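Long-range contacts in beta-lactamase (Klebsiella pneumoniae, PDB 6M5P), which probably hydrolyses beta-lactams to substituted beta-amino acids, as a member of the class C beta-lactamase family: residues L66-S71 with G323-F328; L123-P128 with F156-T161; N316-K321 with A333-K338. The protein carries 1 engineered substitution. All blocks are in the same frame, centred on the assembly; numbering follows the deposited sequence.

In the fold
All three contacts touch one bound ligand, MER. Interactions 1 and 3 both use strand 317-325 of the large antiparallel sheet, and interaction 3 adds its hairpin partner 328-335. Their centres lie about 21 Å apart on opposite sides of the chain's centre, yet Ser71 O packs against Lys321 CE. Interaction 2 belongs to the helical part, at the start of helix 158-171, its centre about 17 Å from that of interaction 1 and about 26 Å from that of interaction 3. Along the chain, interaction 2 is nested within the loop that interaction 1 closes and precedes interaction 3, whereas interactions 1 and 3 interleave. Sheet and helical region thus meet at the ligand site.

Interaction 1: residues L66-S71 with G323-F328; sequences LFEVGS and GSTNGF. With MER ((4R,5S)-3-{[(3S,5S)-5-(dimethylcarbamoyl)pyrrolidin-3-yl]sulfanyl}-5-[(2S,3R)-3-hydroxy-1-oxobutan-2-yl]-4-methyl-4,5-d ihydro-1H-pyrrole-2-carboxylic acid), chain B.
Glu68 covers one face of the Phe328 ring, while Phe67 CD2 and water 1 lie in the ring plane at opposite edges. Glu68 N stands 3.4 Å above that plane toward the rim, and Glu68 CB, over the same face, makes a CH-pi contact 3.8 Å from the Phe328 ring centroid, 23° off the normal. With CG beside its own backbone N (chi1 -63°) and the chain extended beyond, Glu68 runs on across the ring, its carboxylate tilted 35° to it. Glu68 OE1 thereby accepts a hydrogen bond from Thr325 OG1 at 2.8 Å, nearly along the C-O axis of the carboxylate, and a second from water 1; OE2 is held by Tyr205 and Val218 N. Both oxygens of this buried group are thus satisfied.

Further along, the backbones close up at two glycines. Gly70 CA meets Ser324 O at 3.5 Å, and Gly323 CA meets Val69 O at 3.4 Å, both as CA-H...O contacts. The two segments converge on MER O6, which accepts from Ser71 N at 3.0 Å and from Ser324 N at 2.7 Å: two backbone N-H groups grip one carbonyl oxygen beside Ser71, as in the oxyanion hole of serine beta-lactamases.

Strand 67-68 hydrogen-bonds to strand 231-232 through Phe67 and Thr232, and strand 340-346 packs Leu345 against Phe67 and Val69.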
loop_
_atom_site.group_PDB
_atom_site.type_symbol
_atom_site.label_atom_id
_atom_site.label_comp_id
_atom_site.label_asym_id
_atom_site.label_seq_id
_atom_site.Cartn_x
_atom_site.Cartn_y
_atom_site.Cartn_z
ATOM N N LEU A 66 -12.321 -1.284 -10.640
ATOM C CA LEU A 66 -11.707 -0.645 -9.487
ATOM C C LEU A 66 -11.959 -1.495 -8.255
ATOM O O LEU A 66 -13.096 -1.916 -8.001
ATOM C CB LEU A 66 -12.316 0.739 -9.266
ATOM C CG LEU A 66 -12.125 1.725 -10.420
ATOM C CD1 LEU A 66 -13.085 2.905 -10.266
ATOM C CD2 LEU A 66 -10.684 2.217 -10.465
ATOM N N PHE A 67 -10.905 -1.697 -7.469
ATOM C CA PHE A 67 -10.975 -2.407 -6.205
ATOM C C PHE A 67 -10.514 -1.474 -5.098
ATOM O O PHE A 67 -9.620 -0.643 -5.301
ATOM C CB PHE A 67 -9.989 -3.587 -6.219
ATOM C CG PHE A 67 -10.355 -4.704 -7.176
ATOM C CD1 PHE A 67 -10.011 -4.636 -8.516
ATOM C CD2 PHE A 67 -10.994 -5.852 -6.719
ATOM C CE1 PHE A 67 -10.317 -5.672 -9.389
ATOM C CE2 PHE A 67 -11.305 -6.901 -7.600
ATOM C CZ PHE A 67 -10.960 -6.804 -8.928
ATOM N N GLU A 68 -11.099 -1.630 -3.910
ATOM C CA GLU A 68 -10.514 -1.014 -2.727
ATOM C C GLU A 68 -9.233 -1.754 -2.372
ATOM O O GLU A 68 -9.173 -2.984 -2.454
ATOM C CB GLU A 68 -11.486 -1.103 -1.556
ATOM C CG GLU A 68 -12.779 -0.344 -1.810
ATOM C CD GLU A 68 -13.853 -0.591 -0.767
ATOM O OE1 GLU A 68 -13.607 -1.258 0.264
ATOM O OE2 GLU A 68 -14.975 -0.109 -1.001
ATOM N N VAL A 69 -8.199 -1.013 -1.980
ATOM C CA VAL A 69 -6.925 -1.624 -1.620
ATOM C C VAL A 69 -6.554 -1.424 -0.162
ATOM O O VAL A 69 -5.486 -1.872 0.260
ATOM C CB VAL A 69 -5.776 -1.199 -2.552
ATOM C CG1 VAL A 69 -6.111 -1.598 -3.979
ATOM C CG2 VAL A 69 -5.494 0.297 -2.423
ATOM N N GLY A 70 -7.414 -0.794 0.625
ATOM C CA GLY A 70 -7.181 -0.735 2.057
ATOM C C GLY A 70 -5.828 -0.133 2.379
ATOM O O GLY A 70 -5.453 0.919 1.848
ATOM N N SER A 71 -5.064 -0.823 3.231
ATOM C CA SER A 71 -3.807 -0.255 3.709
ATOM C C SER A 71 -2.729 -0.144 2.656
ATOM O O SER A 71 -1.695 0.462 2.955
ATOM C CB SER A 71 -3.212 -1.040 4.859
ATOM O OG SER A 71 -3.815 -0.592 6.050
ATOM N N GLY A 323 -3.080 -5.035 2.053
ATOM C CA GLY A 323 -4.126 -4.095 2.423
ATOM C C GLY A 323 -5.472 -4.773 2.359
ATOM O O GLY A 323 -5.720 -5.625 1.504
ATOM N N SER A 324 -6.361 -4.373 3.262
ATOM C CA SER A 324 -7.693 -4.957 3.295
ATOM C C SER A 324 -8.706 -3.910 3.723
ATOM O O SER A 324 -8.376 -2.950 4.422
ATOM C CB SER A 324 -7.769 -6.140 4.269
ATOM O OG SER A 324 -6.725 -7.083 4.041
ATOM N N THR A 325 -9.941 -4.108 3.288
ATOM C CA THR A 325 -11.106 -3.472 3.890
ATOM C C THR A 325 -12.085 -4.583 4.234
ATOM O O THR A 325 -11.797 -5.765 4.038
ATOM C CB THR A 325 -11.753 -2.461 2.939
ATOM O OG1 THR A 325 -12.225 -3.163 1.786
ATOM C CG2 THR A 325 -10.765 -1.349 2.534
ATOM N N ASN A 326 -13.261 -4.217 4.745
ATOM C CA ASN A 326 -14.227 -5.253 5.102
ATOM C C ASN A 326 -14.597 -6.131 3.914
ATOM O O ASN A 326 -14.881 -7.325 4.088
ATOM C CB ASN A 326 -15.476 -4.635 5.741
ATOM C CG ASN A 326 -15.242 -4.205 7.177
ATOM O OD1 ASN A 326 -14.215 -4.531 7.778
ATOM N ND2 ASN A 326 -16.198 -3.475 7.737
ATOM N N GLY A 327 -14.578 -5.581 2.699
ATOM C CA GLY A 327 -14.959 -6.342 1.527
ATOM C C GLY A 327 -13.875 -6.666 0.522
ATOM O O GLY A 327 -14.187 -7.245 -0.531
ATOM N N PHE A 328 -12.607 -6.342 0.794
ATOM C CA PHE A 328 -11.562 -6.463 -0.217
ATOM C C PHE A 328 -10.254 -6.923 0.415
ATOM O O PHE A 328 -9.963 -6.630 1.577
ATOM C CB PHE A 328 -11.301 -5.102 -0.892
ATOM C CG PHE A 328 -12.399 -4.634 -1.820
ATOM C CD1 PHE A 328 -13.512 -3.965 -1.333
ATOM C CD2 PHE A 328 -12.295 -4.829 -3.191
ATOM C CE1 PHE A 328 -14.502 -3.502 -2.200
ATOM C CE2 PHE A 328 -13.289 -4.368 -4.056
ATOM C CZ PHE A 328 -14.394 -3.715 -3.551
HETATM C C1 MER B . -5.160 -2.746 6.509
HETATM C C2 MER B . -3.246 -3.676 8.653
HETATM C C3 MER B . -6.014 -2.131 7.736
HETATM C C4 MER B . -5.151 -2.223 8.883
HETATM C C5 MER B . -2.851 -2.230 8.528
HETATM O O6 MER B . -5.471 -2.942 5.386
HETATM C C7 MER B . -6.518 -0.662 7.668
HETATM O O8 MER B . -7.412 -0.522 8.721
HETATM C C9 MER B . -7.239 -0.314 6.343
HETATM N N10 MER B . -3.888 -1.375 8.710
HETATM C C11 MER B . -1.568 -1.762 7.919
HETATM O O12 MER B . -1.091 -2.371 6.937
HETATM O O13 MER B . -0.965 -0.756 8.379
HETATM S S14 MER B . -1.935 -4.697 9.475
HETATM C C15 MER B . -0.885 -5.648 8.465
HETATM C C16 MER B . -0.196 -5.034 7.181
HETATM C C17 MER B . 0.655 -6.046 6.904
HETATM C C18 MER B . -4.522 -3.680 9.198
HETATM N N19 MER B . 1.395 -6.310 8.348
HETATM C C20 MER B . -5.438 -4.876 8.767
HETATM C C21 MER B . 0.420 -6.118 9.266
HETATM C C22 MER B . 1.606 -5.919 5.702
HETATM N N23 MER B . 2.074 -7.200 5.073
HETATM O O24 MER B . 1.987 -4.910 5.216
HETATM C C25 MER B . 1.596 -8.445 5.664
HETATM C C26 MER B . 2.970 -7.196 3.931
HETATM O O HOH W 1 -15.568 -2.853 1.404
#

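Interaction 2: residues L123-P128 with F156-T161; sequences LQLFMP and FSNIGT. Engineered in segment 156-161: Phe156 (natural residue Tyr). With MER ((4R,5S)-3-{[(3S,5S)-5-(dimethylcarbamoyl)pyrrolidin-3-yl]sulfanyl}-5-[(2S,3R)-3-hydroxy-1-oxobutan-2-yl]-4-methyl-4,5-d ihydro-1H-pyrrole-2-carboxylic acid), chain B.
Leu125 and Ser157 bring their CA atoms to 3.9 Å, and one backbone bond, Asn158 N to Leu125 O at 2.7 Å, joins the loop to the first turn of the helix; the donor lies in the carbonyl plane, on a lone pair of Leu125 O.

Ser157 is the N-cap. Its hydroxyl, turned anti to the backbone N (chi1 -180°), accepts from Gly160 N at 2.9 Å and donates to Gln124 O at 2.7 Å, approaching that carbonyl from above its plane. One side chain therefore both caps the helix and ties it to the loop.

Ile159 buries the largest area of the contact, with its branches spread over different partners. CG2 faces the methyls of Leu123, CG1 lies against the backbone of Met127, and CD1 reaches Gln124 CG at 3.8 Å and the ring carbon CD of Pro128. The Gln124 side chain, extended beyond CG, stays with its own loop, where NE2 donates to Phe126 O at 3.1 Å, within the amide plane.

Asn158 points its amide to the ligand. Its ND2 donates to MER O8 at 2.9 Å and to water 2, which also accepts from Met127 N, while OD1 accepts from Lys74. Bonds at both ends fix the amide's rotation. The Phe126 ring runs alongside at 82° to the amide plane. Phe156, an engineered residue replacing the natural tyrosine, lays one ring face under MER C21, 3.4 Å from the ring plane.

Phe156, Ser157 and Asn158 occupy the positions of the Tyr-X-Asn motif characteristic of class C beta-lactamase active sites.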
loop_
_atom_site.group_PDB
_atom_site.type_symbol
_atom_site.label_atom_id
_atom_site.label_comp_id
_atom_site.label_asym_id
_atom_site.label_seq_id
_atom_site.Cartn_x
_atom_site.Cartn_y
_atom_site.Cartn_z
ATOM N N LEU A 123 0.870 5.151 18.418
ATOM C CA LEU A 123 -0.555 5.352 18.201
ATOM C C LEU A 123 -1.217 4.034 17.821
ATOM O O LEU A 123 -0.629 3.203 17.121
ATOM C CB LEU A 123 -0.779 6.372 17.086
ATOM C CG LEU A 123 -0.625 7.841 17.494
ATOM C CD1 LEU A 123 -0.467 8.725 16.262
ATOM C CD2 LEU A 123 -1.830 8.267 18.305
ATOM N N GLN A 124 -2.458 3.856 18.272
ATOM C CA GLN A 124 -3.192 2.617 18.080
ATOM C C GLN A 124 -3.620 2.459 16.624
ATOM O O GLN A 124 -3.533 3.388 15.815
ATOM C CB GLN A 124 -4.419 2.585 19.002
ATOM C CG GLN A 124 -5.500 3.601 18.634
ATOM C CD GLN A 124 -6.436 3.932 19.786
ATOM O OE1 GLN A 124 -6.026 3.983 20.951
ATOM N NE2 GLN A 124 -7.699 4.179 19.463
ATOM N N LEU A 125 -4.123 1.267 16.301
ATOM C CA LEU A 125 -4.468 0.966 14.912
ATOM C C LEU A 125 -5.627 1.823 14.417
ATOM O O LEU A 125 -5.533 2.460 13.359
ATOM C CB LEU A 125 -4.784 -0.525 14.760
ATOM C CG LEU A 125 -5.243 -0.971 13.369
ATOM C CD1 LEU A 125 -4.224 -0.601 12.297
ATOM C CD2 LEU A 125 -5.457 -2.477 13.391
ATOM N N PHE A 126 -6.732 1.848 15.148
ATOM C CA PHE A 126 -7.971 2.407 14.628
ATOM C C PHE A 126 -8.280 3.766 15.234
ATOM O O PHE A 126 -8.158 3.968 16.449
ATOM C CB PHE A 126 -9.151 1.463 14.870
ATOM C CG PHE A 126 -9.099 0.212 14.042
ATOM C CD1 PHE A 126 -9.213 0.268 12.664
ATOM C CD2 PHE A 126 -8.922 -1.019 14.643
ATOM C CE1 PHE A 126 -9.165 -0.882 11.902
ATOM C CE2 PHE A 126 -8.870 -2.181 13.891
ATOM C CZ PHE A 126 -8.985 -2.111 12.511
ATOM N N MET A 127 -8.710 4.682 14.377
ATOM C CA MET A 127 -9.239 5.948 14.848
ATOM C C MET A 127 -10.477 5.691 15.702
ATOM O O MET A 127 -11.350 4.909 15.301
ATOM C CB MET A 127 -9.638 6.790 13.638
ATOM C CG MET A 127 -10.141 8.174 13.996
ATOM S SD MET A 127 -8.795 9.272 14.460
ATOM C CE MET A 127 -7.944 9.467 12.897
ATOM N N PRO A 128 -10.591 6.309 16.876
ATOM C CA PRO A 128 -11.825 6.171 17.662
ATOM C C PRO A 128 -13.046 6.614 16.863
ATOM O O PRO A 128 -13.023 7.635 16.175
ATOM C CB PRO A 128 -11.577 7.087 18.863
ATOM C CG PRO A 128 -10.092 7.127 18.998
ATOM C CD PRO A 128 -9.550 7.064 17.592
ATOM N N PHE A 156 1.111 -1.064 14.039
ATOM C CA PHE A 156 0.493 -0.561 12.819
ATOM C C PHE A 156 -0.621 0.399 13.194
ATOM O O PHE A 156 -1.416 0.112 14.090
ATOM C CB PHE A 156 -0.056 -1.724 11.996
ATOM C CG PHE A 156 1.015 -2.620 11.468
ATOM C CD1 PHE A 156 1.677 -2.306 10.297
ATOM C CD2 PHE A 156 1.394 -3.759 12.166
ATOM C CE1 PHE A 156 2.685 -3.119 9.815
ATOM C CE2 PHE A 156 2.406 -4.578 11.689
ATOM C CZ PHE A 156 3.050 -4.256 10.511
ATOM N N SER A 157 -0.668 1.553 12.529
ATOM C CA SER A 157 -1.568 2.615 12.959
ATOM C C SER A 157 -2.191 3.336 11.774
ATOM O O SER A 157 -1.471 3.901 10.946
ATOM C CB SER A 157 -0.828 3.615 13.847
ATOM O OG SER A 157 -1.715 4.637 14.263
ATOM N N ASN A 158 -3.525 3.357 11.716
ATOM C CA ASN A 158 -4.190 4.235 10.760
ATOM C C ASN A 158 -4.066 5.694 11.174
ATOM O O ASN A 158 -3.972 6.575 10.308
ATOM C CB ASN A 158 -5.665 3.871 10.622
ATOM C CG ASN A 158 -5.878 2.502 10.012
ATOM O OD1 ASN A 158 -4.967 1.907 9.440
ATOM N ND2 ASN A 158 -7.105 2.005 10.108
ATOM N N ILE A 159 -4.067 5.974 12.482
ATOM C CA ILE A 159 -3.942 7.354 12.955
ATOM C C ILE A 159 -2.584 7.921 12.575
ATOM O O ILE A 159 -2.484 9.039 12.056
ATOM C CB ILE A 159 -4.159 7.434 14.476
ATOM C CG1 ILE A 159 -5.427 6.698 14.895
ATOM C CG2 ILE A 159 -4.222 8.889 14.917
ATOM C CD1 ILE A 159 -5.623 6.686 16.400
ATOM N N GLY A 160 -1.522 7.156 12.829
ATOM C CA GLY A 160 -0.190 7.612 12.465
ATOM C C GLY A 160 -0.054 7.883 10.977
ATOM O O GLY A 160 0.499 8.907 10.576
ATOM N N THR A 161 -0.582 6.983 10.139
ATOM C CA THR A 161 -0.520 7.232 8.700
ATOM C C THR A 161 -1.303 8.483 8.337
ATOM O O THR A 161 -0.902 9.247 7.444
ATOM C CB THR A 161 -1.058 6.037 7.916
ATOM O OG1 THR A 161 -0.436 4.836 8.376
ATOM C CG2 THR A 161 -0.740 6.208 6.431
HETATM C C1 MER B . -5.160 -2.746 6.509
HETATM C C2 MER B . -3.246 -3.676 8.653
HETATM C C3 MER B . -6.014 -2.131 7.736
HETATM C C4 MER B . -5.151 -2.223 8.883
HETATM C C5 MER B . -2.851 -2.230 8.528
HETATM O O6 MER B . -5.471 -2.942 5.386
HETATM C C7 MER B . -6.518 -0.662 7.668
HETATM O O8 MER B . -7.412 -0.522 8.721
HETATM C C9 MER B . -7.239 -0.314 6.343
HETATM N N10 MER B . -3.888 -1.375 8.710
HETATM C C11 MER B . -1.568 -1.762 7.919
HETATM O O12 MER B . -1.091 -2.371 6.937
HETATM O O13 MER B . -0.965 -0.756 8.379
HETATM S S14 MER B . -1.935 -4.697 9.475
HETATM C C15 MER B . -0.885 -5.648 8.465
HETATM C C16 MER B . -0.196 -5.034 7.181
HETATM C C17 MER B . 0.655 -6.046 6.904
HETATM C C18 MER B . -4.522 -3.680 9.198
HETATM N N19 MER B . 1.395 -6.310 8.348
HETATM C C20 MER B . -5.438 -4.876 8.767
HETATM C C21 MER B . 0.420 -6.118 9.266
HETATM C C22 MER B . 1.606 -5.919 5.702
HETATM N N23 MER B . 2.074 -7.200 5.073
HETATM O O24 MER B . 1.987 -4.910 5.216
HETATM C C25 MER B . 1.596 -8.445 5.664
HETATM C C26 MER B . 2.970 -7.196 3.931
HETATM O O HOH W 2 -9.072 3.950 11.515
#

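Interaction 3: residues N316-K321 with A333-K338; sequences NVWINK and AFVPAK. With MER ((4R,5S)-3-{[(3S,5S)-5-(dimethylcarbamoyl)pyrrolidin-3-yl]sulfanyl}-5-[(2S,3R)-3-hydroxy-1-oxobutan-2-yl]-4-methyl-4,5-d ihydro-1H-pyrrole-2-carboxylic acid), chain B.
Ile319 and Phe334 form a hydrogen-bonded pair of an antiparallel beta hairpin, strands 317-325 and 328-335, whose short segments run at 160° to each other. Both backbone bonds, Ile319 N to Phe334 O and Phe334 N to Ile319 O, measure 2.9 Å. Here the packing is close. With chi1 at 61°, Phe334 CG sits between its backbone N and carbonyl carbon, which brings the ring across the strand until Ile319 CB lies over one face, 4.0 Å from the ring centroid. Ile319 CG2 meets Phe334 CZ, and Ile319 CD1 reaches both Phe334 CE2 and Pro336 CG. Trp279 meets the same phenyl ring edge-to-face.

On the face carrying Asn320 and Ala333, the non-hydrogen-bonded pair, Ala333 CB is set over the indole of Trp318, its nearest ring atom being Trp318 CZ2 at 3.5 Å. Across the same six-membered ring, Trp318 CE3 meets the methyl Val335 CG2.

Toward the 3-10 turn at 336-338 the grip slackens. Val317 O is buried without a hydrogen-bond partner, having a CA-H...O contact from Val335 CA at 3.5 Å and Pro336 CD nearby. Beyond it the exposed Asn316 touches the partly exposed Ala337 mainly through Asn316 OD1 against Ala337 CB.

Farther along strand 317-325, at the other end of this contact, Lys321 opens the Lys-Thr-Gly motif of this family; bends at chi2 and chi4 bring Lys321 NZ to the ligand, where it donates to MER O12 at 2.6 Å and to MER O24 at 2.8 Å.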
loop_
_atom_site.group_PDB
_atom_site.type_symbol
_atom_site.label_atom_id
_atom_site.label_comp_id
_atom_site.label_asym_id
_atom_site.label_seq_id
_atom_site.Cartn_x
_atom_site.Cartn_y
_atom_site.Cartn_z
ATOM N N ASN A 316 18.335 -6.130 -3.790
ATOM C CA ASN A 316 18.242 -7.545 -3.434
ATOM C C ASN A 316 17.294 -7.766 -2.257
ATOM O O ASN A 316 17.655 -8.340 -1.225
ATOM C CB ASN A 316 19.627 -8.105 -3.127
ATOM C CG ASN A 316 20.509 -8.169 -4.349
ATOM O OD1 ASN A 316 20.029 -8.393 -5.458
ATOM N ND2 ASN A 316 21.803 -7.962 -4.157
ATOM N N VAL A 317 16.047 -7.333 -2.437
ATOM C CA VAL A 317 15.044 -7.420 -1.385
ATOM C C VAL A 317 13.693 -7.719 -2.009
ATOM O O VAL A 317 13.443 -7.415 -3.176
ATOM C CB VAL A 317 14.942 -6.125 -0.539
ATOM C CG1 VAL A 317 16.165 -5.956 0.371
ATOM C CG2 VAL A 317 14.759 -4.913 -1.428
ATOM N N TRP A 318 12.822 -8.307 -1.187
ATOM C CA TRP A 318 11.409 -8.506 -1.485
ATOM C C TRP A 318 10.666 -7.392 -0.757
ATOM O O TRP A 318 10.664 -7.349 0.475
ATOM C CB TRP A 318 11.000 -9.869 -0.936
ATOM C CG TRP A 318 9.542 -10.208 -0.952
ATOM C CD1 TRP A 318 8.581 -9.780 -0.076
ATOM C CD2 TRP A 318 8.893 -11.124 -1.841
ATOM N NE1 TRP A 318 7.370 -10.349 -0.390
ATOM C CE2 TRP A 318 7.532 -11.177 -1.470
ATOM C CE3 TRP A 318 9.325 -11.892 -2.923
ATOM C CZ2 TRP A 318 6.608 -11.968 -2.145
ATOM C CZ3 TRP A 318 8.403 -12.672 -3.594
ATOM C CH2 TRP A 318 7.061 -12.704 -3.202
ATOM N N ILE A 319 10.081 -6.461 -1.509
ATOM C CA ILE A 319 9.348 -5.333 -0.938
ATOM C C ILE A 319 7.865 -5.609 -1.106
ATOM O O ILE A 319 7.429 -6.031 -2.183
ATOM C CB ILE A 319 9.744 -4.015 -1.623
ATOM C CG1 ILE A 319 11.255 -3.804 -1.520
ATOM C CG2 ILE A 319 8.993 -2.856 -0.990
ATOM C CD1 ILE A 319 11.750 -2.592 -2.272
ATOM N N ASN A 320 7.073 -5.388 -0.055
ATOM C CA ASN A 320 5.675 -5.789 -0.157
ATOM C C ASN A 320 4.784 -4.982 0.776
ATOM O O ASN A 320 5.245 -4.298 1.697
ATOM C CB ASN A 320 5.497 -7.319 -0.002
ATOM C CG ASN A 320 5.713 -7.830 1.429
ATOM O OD1 ASN A 320 6.211 -7.116 2.329
ATOM N ND2 ASN A 320 5.359 -9.085 1.641
ATOM N N LYS A 321 3.483 -5.085 0.514
ATOM C CA LYS A 321 2.480 -4.458 1.363
ATOM C C LYS A 321 1.160 -5.177 1.140
ATOM O O LYS A 321 0.765 -5.406 -0.006
ATOM C CB LYS A 321 2.335 -2.976 0.996
ATOM C CG LYS A 321 1.382 -2.205 1.892
ATOM C CD LYS A 321 2.079 -1.793 3.154
ATOM C CE LYS A 321 1.062 -1.378 4.200
ATOM N NZ LYS A 321 0.456 -2.560 4.859
ATOM N N ALA A 333 3.785 -7.223 -4.197
ATOM C CA ALA A 333 5.165 -7.574 -3.888
ATOM C C ALA A 333 6.011 -7.329 -5.125
ATOM O O ALA A 333 5.556 -7.565 -6.248
ATOM C CB ALA A 333 5.303 -9.042 -3.471
ATOM N N PHE A 334 7.236 -6.848 -4.918
ATOM C CA PHE A 334 8.158 -6.662 -6.030
ATOM C C PHE A 334 9.596 -6.832 -5.559
ATOM O O PHE A 334 9.923 -6.625 -4.387
ATOM C CB PHE A 334 7.926 -5.335 -6.773
ATOM C CG PHE A 334 8.118 -4.094 -5.927
ATOM C CD1 PHE A 334 7.089 -3.603 -5.123
ATOM C CD2 PHE A 334 9.311 -3.376 -5.986
ATOM C CE1 PHE A 334 7.271 -2.441 -4.370
ATOM C CE2 PHE A 334 9.488 -2.210 -5.239
ATOM C CZ PHE A 334 8.461 -1.746 -4.433
ATOM N N VAL A 335 10.452 -7.226 -6.498
ATOM C CA VAL A 335 11.865 -7.509 -6.252
ATOM C C VAL A 335 12.661 -6.653 -7.224
ATOM O O VAL A 335 12.777 -7.004 -8.409
ATOM C CB VAL A 335 12.186 -9.003 -6.425
ATOM C CG1 VAL A 335 13.669 -9.288 -6.142
ATOM C CG2 VAL A 335 11.307 -9.859 -5.529
ATOM N N PRO A 336 13.200 -5.519 -6.788
ATOM C CA PRO A 336 13.860 -4.625 -7.754
ATOM C C PRO A 336 15.011 -5.276 -8.506
ATOM O O PRO A 336 15.172 -5.026 -9.707
ATOM C CB PRO A 336 14.302 -3.437 -6.882
ATOM C CG PRO A 336 13.299 -3.432 -5.748
ATOM C CD PRO A 336 13.052 -4.893 -5.459
ATOM N N ALA A 337 15.792 -6.133 -7.839
ATOM C CA ALA A 337 16.919 -6.790 -8.500
ATOM C C ALA A 337 16.471 -7.629 -9.680
ATOM O O ALA A 337 17.258 -7.867 -10.607
ATOM C CB ALA A 337 17.662 -7.674 -7.506
ATOM N N LYS A 338 15.241 -8.121 -9.654
ATOM C CA LYS A 338 14.717 -8.951 -10.728
ATOM C C LYS A 338 13.760 -8.199 -11.645
ATOM O O LYS A 338 13.224 -8.808 -12.578
ATOM C CB LYS A 338 14.035 -10.197 -10.144
ATOM C CG LYS A 338 14.925 -11.079 -9.278
ATOM C CD LYS A 338 16.117 -11.596 -10.059
ATOM C CE LYS A 338 16.986 -12.492 -9.189
ATOM N NZ LYS A 338 18.315 -12.754 -9.812
HETATM C C1 MER B . -5.160 -2.746 6.509
HETATM C C2 MER B . -3.246 -3.676 8.653
HETATM C C3 MER B . -6.014 -2.131 7.736
HETATM C C4 MER B . -5.151 -2.223 8.883
HETATM C C5 MER B . -2.851 -2.230 8.528
HETATM O O6 MER B . -5.471 -2.942 5.386
HETATM C C7 MER B . -6.518 -0.662 7.668
HETATM O O8 MER B . -7.412 -0.522 8.721
HETATM C C9 MER B . -7.239 -0.314 6.343
HETATM N N10 MER B . -3.888 -1.375 8.710
HETATM C C11 MER B . -1.568 -1.762 7.919
HETATM O O12 MER B . -1.091 -2.371 6.937
HETATM O O13 MER B . -0.965 -0.756 8.379
HETATM S S14 MER B . -1.935 -4.697 9.475
HETATM C C15 MER B . -0.885 -5.648 8.465
HETATM C C16 MER B . -0.196 -5.034 7.181
HETATM C C17 MER B . 0.655 -6.046 6.904
HETATM C C18 MER B . -4.522 -3.680 9.198
HETATM N N19 MER B . 1.395 -6.310 8.348
HETATM C C20 MER B . -5.438 -4.876 8.767
HETATM C C21 MER B . 0.420 -6.118 9.266
HETATM C C22 MER B . 1.606 -5.919 5.702
HETATM N N23 MER B . 2.074 -7.200 5.073
HETATM O O24 MER B . 1.987 -4.910 5.216
HETATM C C25 MER B . 1.596 -8.445 5.664
HETATM C C26 MER B . 2.970 -7.196 3.931
#